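PDB 1K5C: endopolygalacturonase, which probably hydrolyses internal alpha-1,4-galacturonosyl linkages of polygalacturonate, as an endo-acting member of glycoside hydrolase family 28. Local coordinates for residues T4-D9 and T21-T26; F25-G30 and I49-T54; N31-N36 and P59-D64; H75-N80 and P99-K104. One frame throughout, in Å; residues are numbered along the deposited sequence.

Contact 1: residues T4-D9 and T21-T26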
# COMPACT_ATOMS: atom_id res chain seq x y z
N THR A 4 -11.55 -29.07 2.18
CA THR A 4 -12.45 -27.97 1.80
C THR A 4 -12.83 -27.25 3.06
O THR A 4 -13.34 -27.82 4.00
CB THR A 4 -13.73 -28.50 1.13
OG1 THR A 4 -13.31 -29.20 -0.04
CG2 THR A 4 -14.67 -27.40 0.62
N VAL A 5 -12.61 -25.96 3.05
CA VAL A 5 -12.92 -25.08 4.18
C VAL A 5 -14.28 -24.46 3.96
O VAL A 5 -14.48 -23.72 2.99
CB VAL A 5 -11.84 -24.01 4.35
CG1 VAL A 5 -12.20 -23.03 5.47
CG2 VAL A 5 -10.51 -24.70 4.59
N LYS A 6 -15.20 -24.78 4.88
CA LYS A 6 -16.57 -24.33 4.76
C LYS A 6 -16.98 -23.40 5.91
O LYS A 6 -18.13 -22.93 5.91
CB LYS A 6 -17.52 -25.58 4.74
CG LYS A 6 -17.12 -26.53 3.57
CD LYS A 6 -18.24 -27.52 3.38
CE LYS A 6 -18.12 -28.39 2.13
NZ LYS A 6 -18.69 -29.75 2.35
N SER A 7 -16.10 -23.16 6.85
CA SER A 7 -16.39 -22.40 8.07
C SER A 7 -15.08 -22.03 8.74
O SER A 7 -14.04 -22.57 8.35
CB SER A 7 -17.19 -23.27 9.10
OG SER A 7 -16.28 -24.25 9.61
N VAL A 8 -15.17 -21.12 9.71
CA VAL A 8 -13.96 -20.74 10.45
C VAL A 8 -13.44 -21.98 11.15
O VAL A 8 -12.23 -22.12 11.27
CB VAL A 8 -14.19 -19.56 11.41
CG1 VAL A 8 -14.62 -18.32 10.63
CG2 VAL A 8 -15.17 -19.78 12.53
N ASP A 9 -14.24 -22.90 11.64
CA ASP A 9 -13.69 -24.06 12.32
C ASP A 9 -13.03 -25.03 11.33
O ASP A 9 -12.01 -25.65 11.75
CB ASP A 9 -14.81 -24.72 13.16
CG ASP A 9 -15.31 -23.60 14.10
OD1 ASP A 9 -14.56 -23.12 14.98
OD2 ASP A 9 -16.49 -23.17 13.90
N THR A 21 -9.53 -26.15 -0.89
CA THR A 21 -10.58 -25.36 -1.49
C THR A 21 -11.23 -24.51 -0.42
O THR A 21 -11.67 -25.05 0.59
CB THR A 21 -11.65 -26.27 -2.13
OG1 THR A 21 -10.99 -27.10 -3.10
CG2 THR A 21 -12.70 -25.43 -2.84
N LEU A 22 -11.24 -23.21 -0.65
CA LEU A 22 -11.83 -22.27 0.30
C LEU A 22 -13.21 -21.93 -0.27
O LEU A 22 -13.32 -21.17 -1.24
CB LEU A 22 -10.86 -21.07 0.45
CG LEU A 22 -11.33 -19.96 1.36
CD1 LEU A 22 -11.54 -20.47 2.76
CD2 LEU A 22 -10.16 -18.92 1.28
N ASN A 23 -14.26 -22.53 0.31
CA ASN A 23 -15.62 -22.23 -0.13
C ASN A 23 -16.07 -20.84 0.38
O ASN A 23 -15.42 -20.21 1.21
CB ASN A 23 -16.58 -23.33 0.30
CG ASN A 23 -16.60 -24.56 -0.56
OD1 ASN A 23 -15.79 -24.67 -1.44
ND2 ASN A 23 -17.58 -25.47 -0.37
N GLY A 24 -17.17 -20.38 -0.20
CA GLY A 24 -17.82 -19.11 0.28
C GLY A 24 -18.64 -19.41 1.53
O GLY A 24 -19.25 -20.46 1.71
N PHE A 25 -18.60 -18.43 2.46
CA PHE A 25 -19.35 -18.49 3.73
C PHE A 25 -19.22 -17.13 4.39
O PHE A 25 -18.47 -16.25 3.93
CB PHE A 25 -18.87 -19.63 4.67
CG PHE A 25 -17.41 -19.64 5.01
CD1 PHE A 25 -16.91 -18.99 6.16
CD2 PHE A 25 -16.52 -20.33 4.21
CE1 PHE A 25 -15.56 -19.06 6.47
CE2 PHE A 25 -15.16 -20.39 4.49
CZ PHE A 25 -14.70 -19.75 5.62
N THR A 26 -19.98 -16.96 5.48
CA THR A 26 -19.84 -15.78 6.33
C THR A 26 -18.96 -16.10 7.51
O THR A 26 -19.14 -17.14 8.17
CB THR A 26 -21.20 -15.32 6.83
OG1 THR A 26 -21.96 -14.91 5.69
CG2 THR A 26 -21.09 -14.16 7.80
O HOH W 1 -19.77 -23.23 3.50
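The Phe25 ring lies flat against the backbone of Lys6 and Ser7, with Ser7 N 3.7 Å above the ring plane over its centre and Lys6 C 3.5 Å above it nearer the rim. This is the N-terminal end of a right-handed parallel beta-helix, where strand 4-5 adds a first short rung beside strand 19-22. With CG placed between the backbone N and the carbonyl carbon (chi1 55°), Phe25 lays its ring over the 6-7 backbone. The model offers Ser7 N no hydrogen-bond partner, although the contact buries it. Ser7 OG, in contrast, accepts from the backbone N of Asp10.

Two backbone bonds join the rungs. Val5 N donates to Thr21 O at 2.8 Å in a nearly straight bond (169° at the hydrogen), and Asn23 N returns to Val5 O at 2.9 Å with more bend. On the buried face Val5 CG1 meets Leu22 CD1 at 3.8 Å and also approaches Phe25 CE2 at 4.1 Å, which ties the aliphatic pair to the ring; Ile14 and Leu35 add to this apolar cluster from outside the two segments. On the other face Thr4 and Thr21 stand side by side. Here the Thr4 CG2 methyl is equally far, 3.6 Å, from CG, OD1 and ND2 of Asn23, while the Lys6 chain runs alongside the same amide. Beyond the last bridge the strands part, and a water donates to Lys6 O at 2.9 Å and, more weakly, to Gly24 O.

Contact 2: residues F25-G30 and I49-T54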
# COMPACT_ATOMS: atom_id res chain seq x y z
N PHE A 25 -18.60 -18.43 2.46
CA PHE A 25 -19.35 -18.49 3.73
C PHE A 25 -19.22 -17.13 4.39
O PHE A 25 -18.47 -16.25 3.93
CB PHE A 25 -18.87 -19.63 4.67
CG PHE A 25 -17.41 -19.64 5.01
CD1 PHE A 25 -16.91 -18.99 6.16
CD2 PHE A 25 -16.52 -20.33 4.21
CE1 PHE A 25 -15.56 -19.06 6.47
CE2 PHE A 25 -15.16 -20.39 4.49
CZ PHE A 25 -14.70 -19.75 5.62
N THR A 26 -19.98 -16.96 5.48
CA THR A 26 -19.84 -15.78 6.33
C THR A 26 -18.96 -16.10 7.51
O THR A 26 -19.14 -17.14 8.17
CB THR A 26 -21.20 -15.32 6.83
OG1 THR A 26 -21.96 -14.91 5.69
CG2 THR A 26 -21.09 -14.16 7.80
N VAL A 27 -18.01 -15.21 7.81
CA VAL A 27 -17.25 -15.24 9.06
C VAL A 27 -18.12 -14.51 10.11
O VAL A 27 -18.34 -13.29 9.98
CB VAL A 27 -15.89 -14.56 8.88
CG1 VAL A 27 -15.18 -14.42 10.22
CG2 VAL A 27 -15.07 -15.35 7.86
N PRO A 28 -18.62 -15.23 11.10
CA PRO A 28 -19.57 -14.60 12.05
C PRO A 28 -18.87 -13.58 12.88
O PRO A 28 -17.67 -13.60 13.13
CB PRO A 28 -20.08 -15.79 12.91
CG PRO A 28 -19.75 -17.01 12.10
CD PRO A 28 -18.47 -16.69 11.37
N ALA A 29 -19.72 -12.69 13.47
CA ALA A 29 -19.25 -11.73 14.48
C ALA A 29 -18.39 -12.45 15.52
O ALA A 29 -18.78 -13.53 15.99
CB ALA A 29 -20.44 -11.06 15.13
N GLY A 30 -17.29 -11.82 15.92
CA GLY A 30 -16.48 -12.37 17.01
C GLY A 30 -15.56 -13.49 16.59
O GLY A 30 -14.92 -14.14 17.43
N ILE A 49 -16.26 -14.66 0.59
CA ILE A 49 -16.28 -14.72 2.07
C ILE A 49 -16.68 -13.36 2.59
O ILE A 49 -16.03 -12.36 2.31
CB ILE A 49 -14.93 -15.21 2.61
CG1 ILE A 49 -14.64 -16.64 2.06
CG2 ILE A 49 -14.96 -15.22 4.14
CD1 ILE A 49 -13.30 -17.16 2.37
N THR A 50 -17.80 -13.34 3.30
CA THR A 50 -18.38 -12.09 3.85
C THR A 50 -18.15 -12.05 5.34
O THR A 50 -18.36 -13.06 6.03
CB THR A 50 -19.88 -12.03 3.50
OG1 THR A 50 -20.03 -12.02 2.07
CG2 THR A 50 -20.55 -10.76 4.05
N PHE A 51 -17.74 -10.89 5.86
CA PHE A 51 -17.42 -10.76 7.29
C PHE A 51 -18.51 -9.94 7.95
O PHE A 51 -18.69 -8.73 7.70
CB PHE A 51 -16.06 -10.08 7.45
CG PHE A 51 -14.93 -10.97 6.98
CD1 PHE A 51 -14.70 -11.22 5.61
CD2 PHE A 51 -14.07 -11.56 7.92
CE1 PHE A 51 -13.68 -12.05 5.21
CE2 PHE A 51 -13.02 -12.38 7.49
CZ PHE A 51 -12.83 -12.62 6.13
N ALA A 52 -19.32 -10.61 8.80
CA ALA A 52 -20.37 -9.90 9.54
C ALA A 52 -19.76 -8.80 10.38
O ALA A 52 -18.60 -8.90 10.85
CB ALA A 52 -21.14 -10.91 10.41
N LYS A 53 -20.55 -7.76 10.67
CA LYS A 53 -20.03 -6.65 11.50
C LYS A 53 -19.53 -7.22 12.84
O LYS A 53 -20.22 -7.99 13.52
CB LYS A 53 -21.09 -5.58 11.73
CG LYS A 53 -20.48 -4.32 12.33
CD LYS A 53 -21.43 -3.17 12.44
CE LYS A 53 -20.76 -1.94 13.08
NZ LYS A 53 -21.70 -0.79 13.15
N THR A 54 -18.33 -6.80 13.22
CA THR A 54 -17.62 -7.39 14.34
C THR A 54 -17.01 -6.31 15.22
O THR A 54 -16.72 -5.20 14.77
CB THR A 54 -16.54 -8.36 13.81
OG1 THR A 54 -16.03 -9.11 14.92
CG2 THR A 54 -15.41 -7.65 13.07
O HOH W 2 -16.80 -11.01 10.98
O HOH W 3 -15.30 -11.05 13.28
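Thr54 OG1 has three polar neighbours: it accepts from Gly30 N at 3.2 Å, lies 2.6 Å from a water, and takes a further weak hydrogen bond from Leu56 N. Its position follows from chi1 of -170°, which sets the hydroxyl anti to the backbone N and turned to the 25-30 loop. A second shared acceptor lies upstream. Val27 O receives the N-H of Ala52 at 3.1 Å and has another water at 2.9 Å, which is also near Ala52 O. Next to it, Ala52 CB packs against Val27 O and Ala29 N, and Ala29 CB rests on Lys53 O.

These loops follow a parallel ladder that pairs Phe25 with Ile49, Thr26 with Thr50 and Val27 with Phe51, one rung stacked on the next in the right-handed parallel beta-helix of family 28. Its tightest bond is Val27 N to Thr50 O at 2.8 Å, and Thr50 N reaches Phe25 O from a tilt to the carbonyl plane. The two short strands are twisted by 29° relative to each other. Inside the helix, Val27 CG2 stands over one face of the Phe51 ring in a CH-pi contact, 4.0 Å from the centroid and 24° off the normal. The same methyl also meets Ile49 CG2 at 3.7 Å, touching both the isoleucine and the ring. Leu33 packs on Val27 and Ile49 from strand 33-35. On the opposite, outward face the threonines follow one another, Thr26 CG2 lying 3.4 Å from Thr50 O.

Contact 3: residues N31-N36 and P59-D64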
# COMPACT_ATOMS: atom_id res chain seq x y z
N ASN A 31 -15.43 -13.76 15.26
CA ASN A 31 -14.53 -14.82 14.77
C ASN A 31 -13.54 -14.28 13.76
O ASN A 31 -13.77 -13.24 13.15
CB ASN A 31 -15.38 -15.90 14.05
CG ASN A 31 -16.17 -16.70 15.07
OD1 ASN A 31 -15.73 -17.75 15.46
ND2 ASN A 31 -17.31 -16.21 15.54
N THR A 32 -12.44 -15.01 13.60
CA THR A 32 -11.51 -14.71 12.53
C THR A 32 -11.28 -15.95 11.69
O THR A 32 -11.59 -17.08 12.14
CB THR A 32 -10.18 -14.15 13.03
OG1 THR A 32 -9.60 -15.18 13.83
CG2 THR A 32 -10.35 -12.88 13.83
N LEU A 33 -10.75 -15.75 10.49
CA LEU A 33 -10.45 -16.84 9.53
C LEU A 33 -8.95 -16.91 9.39
O LEU A 33 -8.34 -15.98 8.87
CB LEU A 33 -11.17 -16.57 8.22
CG LEU A 33 -10.88 -17.62 7.11
CD1 LEU A 33 -11.27 -19.04 7.60
CD2 LEU A 33 -11.65 -17.27 5.86
N VAL A 34 -8.38 -18.00 9.89
CA VAL A 34 -6.92 -18.18 9.93
C VAL A 34 -6.56 -19.46 9.17
O VAL A 34 -7.04 -20.53 9.48
CB VAL A 34 -6.43 -18.27 11.37
CG1 VAL A 34 -4.91 -18.53 11.45
CG2 VAL A 34 -6.76 -16.94 12.12
N LEU A 35 -5.68 -19.30 8.17
CA LEU A 35 -5.21 -20.44 7.39
C LEU A 35 -3.70 -20.55 7.51
O LEU A 35 -2.98 -19.59 7.23
CB LEU A 35 -5.59 -20.30 5.90
CG LEU A 35 -7.08 -20.31 5.60
CD1 LEU A 35 -7.36 -19.80 4.19
CD2 LEU A 35 -7.67 -21.72 5.81
N ASN A 36 -3.25 -21.78 7.88
CA ASN A 36 -1.82 -22.09 7.98
C ASN A 36 -1.55 -23.30 7.07
O ASN A 36 -1.46 -24.45 7.56
CB ASN A 36 -1.40 -22.41 9.42
CG ASN A 36 -1.46 -21.17 10.28
OD1 ASN A 36 -0.78 -20.19 10.01
ND2 ASN A 36 -2.28 -21.18 11.33
N PRO A 59 -6.13 -8.46 12.35
CA PRO A 59 -6.72 -8.86 11.08
C PRO A 59 -7.87 -9.84 11.26
O PRO A 59 -7.90 -10.67 12.16
CB PRO A 59 -5.55 -9.62 10.38
CG PRO A 59 -4.65 -10.03 11.49
CD PRO A 59 -4.78 -9.01 12.58
N LEU A 60 -8.87 -9.73 10.33
CA LEU A 60 -9.99 -10.66 10.37
C LEU A 60 -9.71 -11.93 9.54
O LEU A 60 -10.37 -12.96 9.79
CB LEU A 60 -11.27 -9.99 9.86
CG LEU A 60 -11.71 -8.74 10.63
CD1 LEU A 60 -13.04 -8.22 10.05
CD2 LEU A 60 -11.83 -9.03 12.15
N PHE A 61 -8.73 -11.85 8.64
CA PHE A 61 -8.27 -12.98 7.84
C PHE A 61 -6.76 -12.97 7.89
O PHE A 61 -6.18 -11.93 7.58
CB PHE A 61 -8.75 -12.84 6.39
CG PHE A 61 -8.18 -13.90 5.45
CD1 PHE A 61 -8.73 -15.15 5.41
CD2 PHE A 61 -7.07 -13.62 4.63
CE1 PHE A 61 -8.21 -16.12 4.54
CE2 PHE A 61 -6.60 -14.58 3.76
CZ PHE A 61 -7.17 -15.84 3.72
N THR A 62 -6.15 -14.09 8.24
CA THR A 62 -4.69 -14.24 8.21
C THR A 62 -4.34 -15.52 7.46
O THR A 62 -4.88 -16.58 7.81
CB THR A 62 -4.11 -14.33 9.62
OG1 THR A 62 -4.46 -13.15 10.37
CG2 THR A 62 -2.58 -14.37 9.59
N ILE A 63 -3.42 -15.42 6.52
CA ILE A 63 -2.87 -16.62 5.88
C ILE A 63 -1.36 -16.50 5.99
O ILE A 63 -0.76 -15.44 5.75
CB ILE A 63 -3.39 -16.78 4.44
CG1 ILE A 63 -2.86 -18.12 3.84
CG2 ILE A 63 -3.09 -15.59 3.54
CD1 ILE A 63 -3.61 -18.54 2.61
N ASP A 64 -0.75 -17.61 6.44
CA ASP A 64 0.71 -17.65 6.69
C ASP A 64 1.21 -18.99 6.22
O ASP A 64 0.75 -20.02 6.73
CB ASP A 64 0.95 -17.45 8.18
CG ASP A 64 2.40 -17.34 8.57
OD1 ASP A 64 3.26 -17.34 7.70
OD2 ASP A 64 2.63 -17.25 9.81
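Leu33 and Phe61 both carry CG anti to the backbone N (chi1 177° and 173°), and from these matching torsions the two side chains run alongside each other into the interior. Leu33 CG lies at the edge of the Phe61 ring, in its plane, and Leu33 CD2 comes within 3.6 Å of Phe61 CD1. Leu35 takes the other course. Its CG is anti to the carbonyl carbon (chi1 -64°), which brings CD1 obliquely to Phe61 CE1 at 3.8 Å, while Leu35 CB touches Ile63 CG1. Rings of Phe77 and Phe51 and the side chain of Leu101 also border Phe61. With Phe61 cut back to an alanine, Leu33 and Leu35 would probably face a gap, their methyls able to shift.

The backbones meet in four hydrogen bonds, with N-H and C=O groups used in turn as in a parallel ladder: Leu33 bonds Leu60 O through its N, at 2.9 Å, and Thr62 N through its O, and Leu35 does the same between Thr62 O and Asp64 N. Val34 and Thr62 occupy the outward face. At the far end the Asn36 and Asp64 side chains pass at a slant, with Asn36 OD1 nearest Asp64 CB, and Asp64 OD1 hydrogen-bonds a glycerol, probably from the crystallisation liquor. Strand 33-35 is the outermost at its end of a parallel sheet within the chain, and the inward stack of aliphatic and aromatic side chains on consecutive rungs is characteristic of a right-handed parallel beta-helix.

Contact 4: residues H75-N80 and P99-K104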
# COMPACT_ATOMS: atom_id res chain seq x y z
N HIS A 75 -12.84 -14.27 -6.76
CA HIS A 75 -13.74 -14.17 -5.61
C HIS A 75 -13.37 -12.99 -4.70
O HIS A 75 -12.33 -12.35 -4.86
CB HIS A 75 -13.76 -15.50 -4.84
CG HIS A 75 -14.45 -16.54 -5.65
ND1 HIS A 75 -15.80 -16.60 -5.80
CD2 HIS A 75 -13.90 -17.56 -6.39
CE1 HIS A 75 -16.11 -17.62 -6.61
NE2 HIS A 75 -15.02 -18.20 -6.94
N ILE A 76 -14.30 -12.73 -3.77
CA ILE A 76 -14.31 -11.50 -2.96
C ILE A 76 -14.24 -11.82 -1.47
O ILE A 76 -14.96 -12.72 -0.99
CB ILE A 76 -15.61 -10.72 -3.24
CG1 ILE A 76 -15.68 -10.26 -4.71
CG2 ILE A 76 -15.78 -9.55 -2.30
CD1 ILE A 76 -17.04 -9.76 -5.10
N PHE A 77 -13.41 -11.05 -0.77
CA PHE A 77 -13.46 -10.92 0.69
C PHE A 77 -14.21 -9.61 0.97
O PHE A 77 -13.71 -8.53 0.62
CB PHE A 77 -12.06 -10.81 1.29
CG PHE A 77 -11.20 -12.04 1.16
CD1 PHE A 77 -10.41 -12.23 0.01
CD2 PHE A 77 -11.14 -12.99 2.15
CE1 PHE A 77 -9.59 -13.36 -0.09
CE2 PHE A 77 -10.32 -14.10 2.04
CZ PHE A 77 -9.52 -14.29 0.92
N ASP A 78 -15.43 -9.71 1.52
CA ASP A 78 -16.30 -8.54 1.72
C ASP A 78 -16.24 -8.11 3.19
O ASP A 78 -16.69 -8.85 4.08
CB ASP A 78 -17.71 -8.91 1.31
CG ASP A 78 -18.74 -7.79 1.43
OD1 ASP A 78 -18.41 -6.73 1.98
OD2 ASP A 78 -19.87 -8.05 0.95
N GLY A 79 -15.65 -6.95 3.43
CA GLY A 79 -15.45 -6.44 4.77
C GLY A 79 -16.61 -5.64 5.33
O GLY A 79 -16.54 -5.19 6.51
N ASN A 80 -17.69 -5.42 4.57
CA ASN A 80 -18.84 -4.67 5.09
C ASN A 80 -18.41 -3.29 5.62
O ASN A 80 -18.98 -2.78 6.60
CB ASN A 80 -19.59 -5.47 6.19
CG ASN A 80 -20.67 -6.30 5.55
OD1 ASN A 80 -21.49 -5.80 4.78
ND2 ASN A 80 -20.73 -7.59 5.88
N PRO A 99 -5.62 -4.41 10.18
CA PRO A 99 -5.95 -4.53 8.73
C PRO A 99 -7.07 -5.54 8.57
O PRO A 99 -7.39 -6.31 9.49
CB PRO A 99 -4.61 -5.02 8.13
CG PRO A 99 -4.03 -5.87 9.23
CD PRO A 99 -4.37 -5.12 10.50
N PHE A 100 -7.64 -5.58 7.35
CA PHE A 100 -8.68 -6.58 7.08
C PHE A 100 -8.03 -7.95 6.88
O PHE A 100 -8.36 -8.91 7.58
CB PHE A 100 -9.52 -6.05 5.91
CG PHE A 100 -10.67 -6.94 5.48
CD1 PHE A 100 -11.24 -7.91 6.31
CD2 PHE A 100 -11.19 -6.78 4.20
CE1 PHE A 100 -12.30 -8.68 5.83
CE2 PHE A 100 -12.23 -7.54 3.72
CZ PHE A 100 -12.79 -8.52 4.54
N LEU A 101 -7.14 -8.01 5.86
CA LEU A 101 -6.38 -9.22 5.57
C LEU A 101 -4.92 -9.04 5.98
O LEU A 101 -4.36 -7.95 5.83
CB LEU A 101 -6.37 -9.52 4.06
CG LEU A 101 -7.60 -10.15 3.45
CD1 LEU A 101 -8.81 -9.36 3.55
CD2 LEU A 101 -7.30 -10.54 2.00
N LYS A 102 -4.32 -10.15 6.40
CA LYS A 102 -2.87 -10.23 6.68
C LYS A 102 -2.32 -11.42 5.93
O LYS A 102 -2.83 -12.53 6.06
CB LYS A 102 -2.63 -10.40 8.19
CG LYS A 102 -1.20 -10.70 8.59
CD LYS A 102 -0.30 -9.56 8.20
CE LYS A 102 0.56 -9.07 9.32
NZ LYS A 102 1.46 -7.97 8.87
N ILE A 103 -1.26 -11.18 5.13
CA ILE A 103 -0.59 -12.21 4.32
C ILE A 103 0.87 -12.25 4.75
O ILE A 103 1.57 -11.22 4.70
CB ILE A 103 -0.71 -11.94 2.83
CG1 ILE A 103 -2.17 -11.84 2.39
CG2 ILE A 103 0.06 -13.01 2.02
CD1 ILE A 103 -2.39 -11.39 0.96
N LYS A 104 1.33 -13.44 5.21
CA LYS A 104 2.65 -13.64 5.72
C LYS A 104 3.31 -14.83 5.01
O LYS A 104 2.60 -15.76 4.56
CB LYS A 104 2.61 -13.97 7.24
CG LYS A 104 1.95 -12.97 8.10
CD LYS A 104 2.15 -13.33 9.56
CE LYS A 104 0.99 -13.10 10.43
NZ LYS A 104 1.49 -13.49 11.79
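From a CB directed toward the 75-80 segment, Phe100 extends its ring to the backbone of Phe77 and Gly79, with CG anti to the backbone N (chi1 -180°). At the base of the ring CG lies 3.6 Å from Leu101 CD1, which sits over one ring face. Further out, CE2 meets Gly79 N at 3.5 Å and Phe77 O at 3.6 Å, the carbonyl oxygen lying at the ring edge near its plane. The tip atom CZ reaches Gly79 CA at 3.4 Å and Phe77 CB at 4.0 Å. Gly79, having no CB, lets the ring come this close. A serine in place of Phe100 would probably leave Gly79 and the Phe77 backbone without their apolar cover and open a gap under Leu101.

Leu101 completes the contact by crossing Phe77 at about a right angle, its CD2 resting over the ring face 4.2 Å from the centroid. Around Gly79 the chain turns: Asp78 OD1 accepts from Asn80 N at 3.0 Å, an Asx turn. No hydrogen bond joins the two segments. They belong to different walls of the beta-helix and meet through its core: strand 76-78 runs between 49-51 and 108-115, strand 101-104 between 61-65 and 122-127, and the rings of Phe51, Phe61 and Phe112 adjoin those of Phe100 and Phe77.

How the contacts relate
Contacts 1 and 2 share Phe25 and Thr26, with centres 12 Å apart; Leu22 CG touches Ile49 CD1 at 3.6 Å. Contact 3 belongs to another wall, and its Leu33 CD2 reaches Phe25 CZ and Ile49 CD1 at 3.9 Å, linking it to contacts 1 and 2. Contact 4 joins the two walls one rung on: a probable hydrogen bond between Ile49 N and Ile76 O (2.8 Å) ties it to contact 2, and one between Phe61 O and Lys102 N (2.8 Å) to contact 3. Contacts 1 to 3 lie away from the galacturonate site, without sugar here; the Phe100 side chain is about 11 Å from that of Asn151, which binds galacturonate in another structure of this enzyme.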